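Local atomic coordinates of Sqt1 (Chaetomium thermophilum, PDB entry 4ZOY), a protein that is a WD40-repeat chaperone of ribosome biogenesis that probably captures its ribosomal protein client while it is still being made. Residues E332-A344 / V379-W393. Numbering follows the deposited sequence.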
ATOM      1  N   GLU A 332       6.836   2.701  -8.850  1.00 15.31           N
ATOM      2  CA  GLU A 332       6.529   1.638  -7.908  1.00 17.15           C
ATOM      3  C   GLU A 332       5.495   2.054  -6.871  1.00 11.75           C
ATOM      4  O   GLU A 332       4.946   1.192  -6.173  1.00 15.38           O
ATOM      5  CB  GLU A 332       7.804   1.171  -7.206  1.00 25.43           C
ATOM      6  CG  GLU A 332       8.751   0.386  -8.121  1.00 26.12           C
ATOM      7  CD  GLU A 332       8.200  -0.979  -8.534  1.00 37.62           C
ATOM      8  OE1 GLU A 332       7.161  -1.409  -7.986  1.00 41.25           O
ATOM      9  OE2 GLU A 332       8.817  -1.633  -9.411  1.00 39.70           O
ATOM     10  N   SER A 333       5.214   3.355  -6.777  1.00 12.84           N
ATOM     11  CA  SER A 333       4.270   3.824  -5.783  1.00 13.30           C
ATOM     12  C   SER A 333       3.597   5.112  -6.254  1.00 14.34           C
ATOM     13  O   SER A 333       4.266   6.020  -6.738  1.00 14.23           O
ATOM     14  CB  SER A 333       4.990   4.028  -4.437  1.00 14.28           C
ATOM     15  OG  SER A 333       4.069   4.466  -3.456  1.00 15.46           O
ATOM     16  N   LEU A 334       2.271   5.166  -6.103  1.00 13.12           N
ATOM     17  CA  LEU A 334       1.433   6.287  -6.510  1.00 15.29           C
ATOM     18  C   LEU A 334       0.512   6.650  -5.363  1.00 14.03           C
ATOM     19  O   LEU A 334      -0.062   5.755  -4.736  1.00 16.15           O
ATOM     20  CB  LEU A 334       0.563   5.930  -7.726  1.00 17.39           C
ATOM     21  CG  LEU A 334       1.203   5.903  -9.106  1.00 18.09           C
ATOM     22  CD1 LEU A 334       0.271   5.190 -10.093  1.00 17.90           C
ATOM     23  CD2 LEU A 334       1.468   7.324  -9.532  1.00 17.27           C
ATOM     24  N   ALA A 335       0.345   7.941  -5.108  1.00 14.11           N
ATOM     25  CA  ALA A 335      -0.626   8.378  -4.105  1.00 13.70           C
ATOM     26  C   ALA A 335      -1.235   9.711  -4.459  1.00 14.00           C
ATOM     27  O   ALA A 335      -0.529  10.674  -4.772  1.00 14.00           O
ATOM     28  CB  ALA A 335       0.028   8.452  -2.739  1.00 15.56           C
ATOM     29  N   PHE A 336      -2.563   9.764  -4.434  1.00 14.96           N
ATOM     30  CA  PHE A 336      -3.272  11.032  -4.467  1.00 14.24           C
ATOM     31  C   PHE A 336      -3.328  11.635  -3.072  1.00 14.79           C
ATOM     32  O   PHE A 336      -3.585  10.925  -2.092  1.00 16.48           O
ATOM     33  CB  PHE A 336      -4.704  10.853  -4.986  1.00 15.36           C
ATOM     34  CG  PHE A 336      -4.802  10.603  -6.467  1.00 12.85           C
ATOM     35  CD1 PHE A 336      -4.915  11.663  -7.358  1.00 13.15           C
ATOM     36  CD2 PHE A 336      -4.806   9.313  -6.961  1.00 12.57           C
ATOM     37  CE1 PHE A 336      -5.026  11.432  -8.728  1.00 13.58           C
ATOM     38  CE2 PHE A 336      -4.917   9.073  -8.327  1.00 15.11           C
ATOM     39  CZ  PHE A 336      -5.033  10.138  -9.206  1.00 14.97           C
ATOM     40  N   SER A 337      -3.105  12.936  -2.974  1.00 13.13           N
ATOM     41  CA  SER A 337      -3.329  13.617  -1.713  1.00 14.66           C
ATOM     42  C   SER A 337      -4.800  13.539  -1.347  1.00 16.64           C
ATOM     43  O   SER A 337      -5.660  13.713  -2.211  1.00 16.71           O
ATOM     44  CB  SER A 337      -2.887  15.072  -1.798  1.00 16.98           C
ATOM     45  OG  SER A 337      -3.293  15.790  -0.640  1.00 16.69           O
ATOM     46  N   PRO A 338      -5.097  13.304  -0.065  1.00 16.60           N
ATOM     47  CA  PRO A 338      -6.496  13.226   0.356  1.00 18.03           C
ATOM     48  C   PRO A 338      -7.209  14.573   0.278  1.00 21.25           C
ATOM     49  O   PRO A 338      -8.439  14.567   0.208  1.00 21.73           O
ATOM     50  CB  PRO A 338      -6.398  12.743   1.811  1.00 19.72           C
ATOM     51  CG  PRO A 338      -5.054  13.195   2.271  1.00 22.85           C
ATOM     52  CD  PRO A 338      -4.165  13.074   1.052  1.00 17.96           C
ATOM     53  N   SER A 339      -6.484  15.690   0.281  1.00 18.18           N
ATOM     54  CA  SER A 339      -7.165  16.989   0.279  1.00 22.51           C
ATOM     55  C   SER A 339      -6.483  18.117  -0.499  1.00 23.76           C
ATOM     56  O   SER A 339      -7.021  19.219  -0.575  1.00 35.17           O
ATOM     57  CB  SER A 339      -7.381  17.450   1.717  1.00 27.26           C
ATOM     58  OG  SER A 339      -6.144  17.606   2.376  1.00 25.17           O
ATOM     59  N   ALA A 340      -5.314  17.866  -1.071  1.00 16.92           N
ATOM     60  CA  ALA A 340      -4.695  18.837  -1.966  1.00 16.52           C
ATOM     61  C   ALA A 340      -4.767  18.263  -3.375  1.00 15.79           C
ATOM     62  O   ALA A 340      -4.813  17.047  -3.543  1.00 17.40           O
ATOM     63  CB  ALA A 340      -3.253  19.119  -1.559  1.00 19.10           C
ATOM     64  N   PRO A 341      -4.797  19.134  -4.396  1.00 17.48           N
ATOM     65  CA  PRO A 341      -4.987  18.641  -5.763  1.00 16.16           C
ATOM     66  C   PRO A 341      -3.674  18.190  -6.382  1.00 15.43           C
ATOM     67  O   PRO A 341      -3.198  18.769  -7.363  1.00 16.99           O
ATOM     68  CB  PRO A 341      -5.563  19.854  -6.487  1.00 17.75           C
ATOM     69  CG  PRO A 341      -4.956  21.016  -5.782  1.00 19.52           C
ATOM     70  CD  PRO A 341      -4.867  20.606  -4.326  1.00 19.17           C
ATOM     71  N   ILE A 342      -3.076  17.172  -5.778  1.00 14.22           N
ATOM     72  CA  ILE A 342      -1.797  16.674  -6.268  1.00 14.39           C
ATOM     73  C   ILE A 342      -1.723  15.156  -6.248  1.00 14.44           C
ATOM     74  O   ILE A 342      -2.411  14.481  -5.469  1.00 14.14           O
ATOM     75  CB  ILE A 342      -0.590  17.234  -5.459  1.00 15.29           C
ATOM     76  CG1 ILE A 342      -0.709  16.868  -3.974  1.00 17.21           C
ATOM     77  CG2 ILE A 342      -0.454  18.762  -5.642  1.00 16.41           C
ATOM     78  CD1 ILE A 342       0.474  17.348  -3.136  1.00 17.24           C
ATOM     79  N   LEU A 343      -0.872  14.632  -7.127  1.00 12.90           N
ATOM     80  CA  LEU A 343      -0.558  13.218  -7.225  1.00 13.72           C
ATOM     81  C   LEU A 343       0.948  13.068  -7.102  1.00 12.98           C
ATOM     82  O   LEU A 343       1.690  13.779  -7.786  1.00 13.99           O
ATOM     83  CB  LEU A 343      -1.032  12.653  -8.568  1.00 14.29           C
ATOM     84  CG  LEU A 343      -0.556  11.250  -8.953  1.00 14.68           C
ATOM     85  CD1 LEU A 343      -1.226  10.171  -8.092  1.00 14.98           C
ATOM     86  CD2 LEU A 343      -0.776  10.985 -10.451  1.00 16.34           C
ATOM     87  N   ALA A 344       1.398  12.165  -6.228  1.00 13.65           N
ATOM     88  CA  ALA A 344       2.825  11.869  -6.056  1.00 12.63           C
ATOM     89  C   ALA A 344       3.172  10.496  -6.601  1.00 12.73           C
ATOM     90  O   ALA A 344       2.422   9.533  -6.428  1.00 13.79           O
ATOM     91  CB  ALA A 344       3.208  11.952  -4.577  1.00 15.18           C
ATOM     92  N   VAL A 379       5.390   5.818  -1.233  1.00 12.48           N
ATOM     93  CA  VAL A 379       5.042   7.176  -0.837  1.00 13.43           C
ATOM     94  C   VAL A 379       3.624   7.153  -0.289  1.00 12.84           C
ATOM     95  O   VAL A 379       2.757   6.403  -0.774  1.00 14.02           O
ATOM     96  CB  VAL A 379       5.146   8.190  -1.999  1.00 14.44           C
ATOM     97  CG1 VAL A 379       6.553   8.221  -2.566  1.00 14.49           C
ATOM     98  CG2 VAL A 379       4.116   7.896  -3.123  1.00 15.36           C
ATOM     99  N   GLU A 380       3.381   7.963   0.735  1.00 12.42           N
ATOM    100  CA  GLU A 380       2.061   7.978   1.379  1.00 12.69           C
ATOM    101  C   GLU A 380       1.835   9.298   2.092  1.00 12.96           C
ATOM    102  O   GLU A 380       2.687   9.735   2.878  1.00 13.37           O
ATOM    103  CB  GLU A 380       1.921   6.816   2.365  1.00 13.12           C
ATOM    104  CG  GLU A 380       0.528   6.718   2.991  1.00 14.29           C
ATOM    105  CD  GLU A 380       0.469   5.658   4.068  1.00 19.52           C
ATOM    106  OE1 GLU A 380       0.297   4.459   3.738  1.00 20.98           O
ATOM    107  OE2 GLU A 380       0.601   6.022   5.248  1.00 18.01           O
ATOM    108  N   PHE A 381       0.699   9.943   1.817  1.00 11.90           N
ATOM    109  CA  PHE A 381       0.387  11.209   2.470  1.00 11.91           C
ATOM    110  C   PHE A 381      -0.018  11.010   3.911  1.00 12.64           C
ATOM    111  O   PHE A 381      -0.710  10.046   4.253  1.00 15.40           O
ATOM    112  CB  PHE A 381      -0.735  11.940   1.728  1.00 15.13           C
ATOM    113  CG  PHE A 381      -0.292  12.568   0.451  1.00 14.15           C
ATOM    114  CD1 PHE A 381       0.200  13.862   0.436  1.00 16.04           C
ATOM    115  CD2 PHE A 381      -0.357  11.863  -0.744  1.00 13.88           C
ATOM    116  CE1 PHE A 381       0.624  14.456  -0.755  1.00 18.36           C
ATOM    117  CE2 PHE A 381       0.065  12.446  -1.932  1.00 13.59           C
ATOM    118  CZ  PHE A 381       0.556  13.739  -1.940  1.00 15.67           C
ATOM    119  N   VAL A 382       0.420  11.938   4.756  1.00 14.24           N
ATOM    120  CA  VAL A 382      -0.060  12.004   6.132  1.00 15.46           C
ATOM    121  C   VAL A 382      -1.524  12.455   6.118  1.00 14.54           C
ATOM    122  O   VAL A 382      -1.854  13.499   5.555  1.00 16.99           O
ATOM    123  CB  VAL A 382       0.782  12.975   6.982  1.00 13.95           C
ATOM    124  CG1 VAL A 382       0.254  13.017   8.415  1.00 15.40           C
ATOM    125  CG2 VAL A 382       2.249  12.568   6.955  1.00 16.10           C
ATOM    126  N   LYS A 383      -2.381  11.667   6.752  1.00 15.51           N
ATOM    127  CA  LYS A 383      -3.825  11.922   6.690  1.00 16.49           C
ATOM    128  C   LYS A 383      -4.246  13.126   7.517  1.00 19.44           C
ATOM    129  O   LYS A 383      -5.042  13.956   7.064  1.00 21.02           O
ATOM    130  CB  LYS A 383      -4.589  10.677   7.138  1.00 18.66           C
ATOM    131  CG  LYS A 383      -4.405   9.511   6.173  1.00 25.43           C
ATOM    132  CD  LYS A 383      -5.507   8.468   6.296  1.00 41.77           C
ATOM    133  CE  LYS A 383      -5.143   7.382   7.282  1.00 41.15           C
ATOM    134  NZ  LYS A 383      -6.163   6.287   7.274  1.00 49.75           N
ATOM    135  N   SER A 384      -3.711  13.225   8.725  1.00 16.27           N
ATOM    136  CA  SER A 384      -4.112  14.286   9.638  1.00 16.30           C
ATOM    137  C   SER A 384      -2.906  14.853  10.357  1.00 14.91           C
ATOM    138  O   SER A 384      -2.703  14.560  11.531  1.00 17.44           O
ATOM    139  CB  SER A 384      -5.121  13.761  10.652  1.00 17.63           C
ATOM    140  OG  SER A 384      -6.264  13.228  10.010  1.00 21.80           O
ATOM    141  N   PRO A 385      -2.092  15.649   9.656  1.00 16.95           N
ATOM    142  CA  PRO A 385      -0.887  16.172  10.312  1.00 17.02           C
ATOM    143  C   PRO A 385      -1.232  17.046  11.509  1.00 19.61           C
ATOM    144  O   PRO A 385      -2.294  17.682  11.523  1.00 19.51           O
ATOM    145  CB  PRO A 385      -0.204  16.990   9.213  1.00 20.93           C
ATOM    146  CG  PRO A 385      -1.247  17.246   8.207  1.00 25.20           C
ATOM    147  CD  PRO A 385      -2.233  16.134   8.275  1.00 19.51           C
ATOM    148  N   PRO A 386      -0.358  17.056  12.524  1.00 16.70           N
ATOM    149  CA  PRO A 386      -0.573  17.883  13.719  1.00 18.59           C
ATOM    150  C   PRO A 386      -0.829  19.333  13.359  1.00 22.42           C
ATOM    151  O   PRO A 386      -1.688  19.962  13.977  1.00 19.76           O
ATOM    152  CB  PRO A 386       0.731  17.717  14.494  1.00 18.83           C
ATOM    153  CG  PRO A 386       1.166  16.303  14.141  1.00 22.47           C
ATOM    154  CD  PRO A 386       0.786  16.136  12.683  1.00 16.96           C
ATOM    155  N   ASN A 387      -0.126  19.851  12.363  1.00 18.56           N
ATOM    156  CA  ASN A 387      -0.422  21.187  11.875  1.00 18.82           C
ATOM    157  C   ASN A 387      -1.502  21.075  10.812  1.00 21.92           C
ATOM    158  O   ASN A 387      -1.235  20.685   9.672  1.00 19.90           O
ATOM    159  CB  ASN A 387       0.843  21.852  11.353  1.00 23.72           C
ATOM    160  CG  ASN A 387       1.841  22.166  12.475  1.00 34.20           C
ATOM    161  OD1 ASN A 387       1.454  22.444  13.619  1.00 29.96           O
ATOM    162  ND2 ASN A 387       3.131  22.107  12.151  1.00 39.42           N
ATOM    163  N   ALA A 388      -2.733  21.386  11.210  1.00 19.91           N
ATOM    164  CA  ALA A 388      -3.900  21.119  10.378  1.00 22.06           C
ATOM    165  C   ALA A 388      -3.821  21.861   9.053  1.00 25.33           C
ATOM    166  O   ALA A 388      -4.368  21.408   8.047  1.00 26.97           O
ATOM    167  CB  ALA A 388      -5.169  21.485  11.126  1.00 24.69           C
ATOM    168  N   ALA A 389      -3.122  22.987   9.050  1.00 27.23           N
ATOM    169  CA  ALA A 389      -2.969  23.795   7.841  1.00 31.89           C
ATOM    170  C   ALA A 389      -2.172  23.078   6.748  1.00 35.30           C
ATOM    171  O   ALA A 389      -2.243  23.449   5.577  1.00 40.57           O
ATOM    172  CB  ALA A 389      -2.310  25.126   8.188  1.00 38.09           C
ATOM    173  N   MET A 390      -1.423  22.047   7.131  1.00 25.96           N
ATOM    174  CA  MET A 390      -0.582  21.301   6.204  1.00 26.38           C
ATOM    175  C   MET A 390      -1.267  20.051   5.671  1.00 20.29           C
ATOM    176  O   MET A 390      -0.646  19.213   5.009  1.00 22.68           O
ATOM    177  CB  MET A 390       0.729  20.931   6.886  1.00 29.84           C
ATOM    178  CG  MET A 390       1.596  22.139   7.123  1.00 27.14           C
ATOM    179  SD  MET A 390       2.134  22.792   5.527  1.00 28.94           S
ATOM    180  CE  MET A 390       3.351  21.550   5.139  1.00 20.73           C
ATOM    181  N   ALA A 391      -2.556  19.928   5.979  1.00 21.64           N
ATOM    182  CA  ALA A 391      -3.365  18.825   5.493  1.00 21.69           C
ATOM    183  C   ALA A 391      -3.246  18.676   3.981  1.00 23.18           C
ATOM    184  O   ALA A 391      -3.441  19.632   3.229  1.00 27.89           O
ATOM    185  CB  ALA A 391      -4.821  19.031   5.884  1.00 26.23           C
ATOM    186  N   GLY A 392      -2.914  17.464   3.558  1.00 18.34           N
ATOM    187  CA  GLY A 392      -2.798  17.138   2.145  1.00 18.02           C
ATOM    188  C   GLY A 392      -1.445  17.429   1.515  1.00 16.38           C
ATOM    189  O   GLY A 392      -1.206  17.035   0.382  1.00 17.87           O
ATOM    190  N   TRP A 393      -0.553  18.092   2.239  1.00 16.51           N
ATOM    191  CA  TRP A 393       0.704  18.563   1.632  1.00 13.60           C
ATOM    192  C   TRP A 393       1.949  17.835   2.120  1.00 15.22           C
ATOM    193  O   TRP A 393       3.040  18.085   1.617  1.00 16.71           O
ATOM    194  CB  TRP A 393       0.875  20.070   1.880  1.00 15.25           C
ATOM    195  CG  TRP A 393      -0.162  20.860   1.187  1.00 18.77           C
ATOM    196  CD1 TRP A 393      -1.248  21.452   1.758  1.00 19.37           C
ATOM    197  CD2 TRP A 393      -0.239  21.135  -0.216  1.00 16.51           C
ATOM    198  NE1 TRP A 393      -1.994  22.096   0.796  1.00 23.02           N
ATOM    199  CE2 TRP A 393      -1.397  21.915  -0.423  1.00 23.83           C
ATOM    200  CE3 TRP A 393       0.559  20.810  -1.315  1.00 20.67           C
ATOM    201  CZ2 TRP A 393      -1.779  22.369  -1.686  1.00 24.19           C
ATOM    202  CZ3 TRP A 393       0.180  21.258  -2.567  1.00 21.96           C
ATOM    203  CH2 TRP A 393      -0.982  22.031  -2.742  1.00 20.25           C
TER
HETATM  204  O   HOH W   1      -6.272  15.893   4.579  1.00 29.61           O
HETATM  205  O   HOH W   2      -5.441  20.192   1.704  1.00 34.35           O
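Phe381 and Trp393 carry the apolar part of this contact between neighbouring blades of the WD40 propeller. Ser337 packs over one face of the Phe381 ring, its CB 3.7 Å from the ring centroid, a CH-pi contact. Ala335 O meets the ring edge near its plane. Ile342 CD1 is 3.7 Å from Phe381 CE1, and Ala344 CB also touches the ring. Ala340 CB makes the second CH-pi contact, 3.6 Å from the centroid of the six-membered ring of Trp393.

Two hydrogen bonds cross the interface. Val379 N donates to Ser333 OG at 2.9 Å, nearly straight at 164°. Ser337 OG gives its proton to a lone pair of Gly392 O at 2.6 Å. With OG anti to the backbone N (chi1 171°), Ser337 also accepts from Ala340 N at 2.9 Å, forming an ST motif. A CB on Gly392 would clash with Ser337 OG and Ser339 OG, and its backbone angles would jam it against Ala391 O. A water may link Ser339 OG and Ala391 O.

Replacing Phe381 with an alanine would probably leave Ser337 CB and Ile342 CD1 without their aromatic partner and open a gap between the blades.

The result is a mainly apolar seam, crossed by two serine-to-backbone hydrogen bonds, one hydroxyl accepting and the other donating.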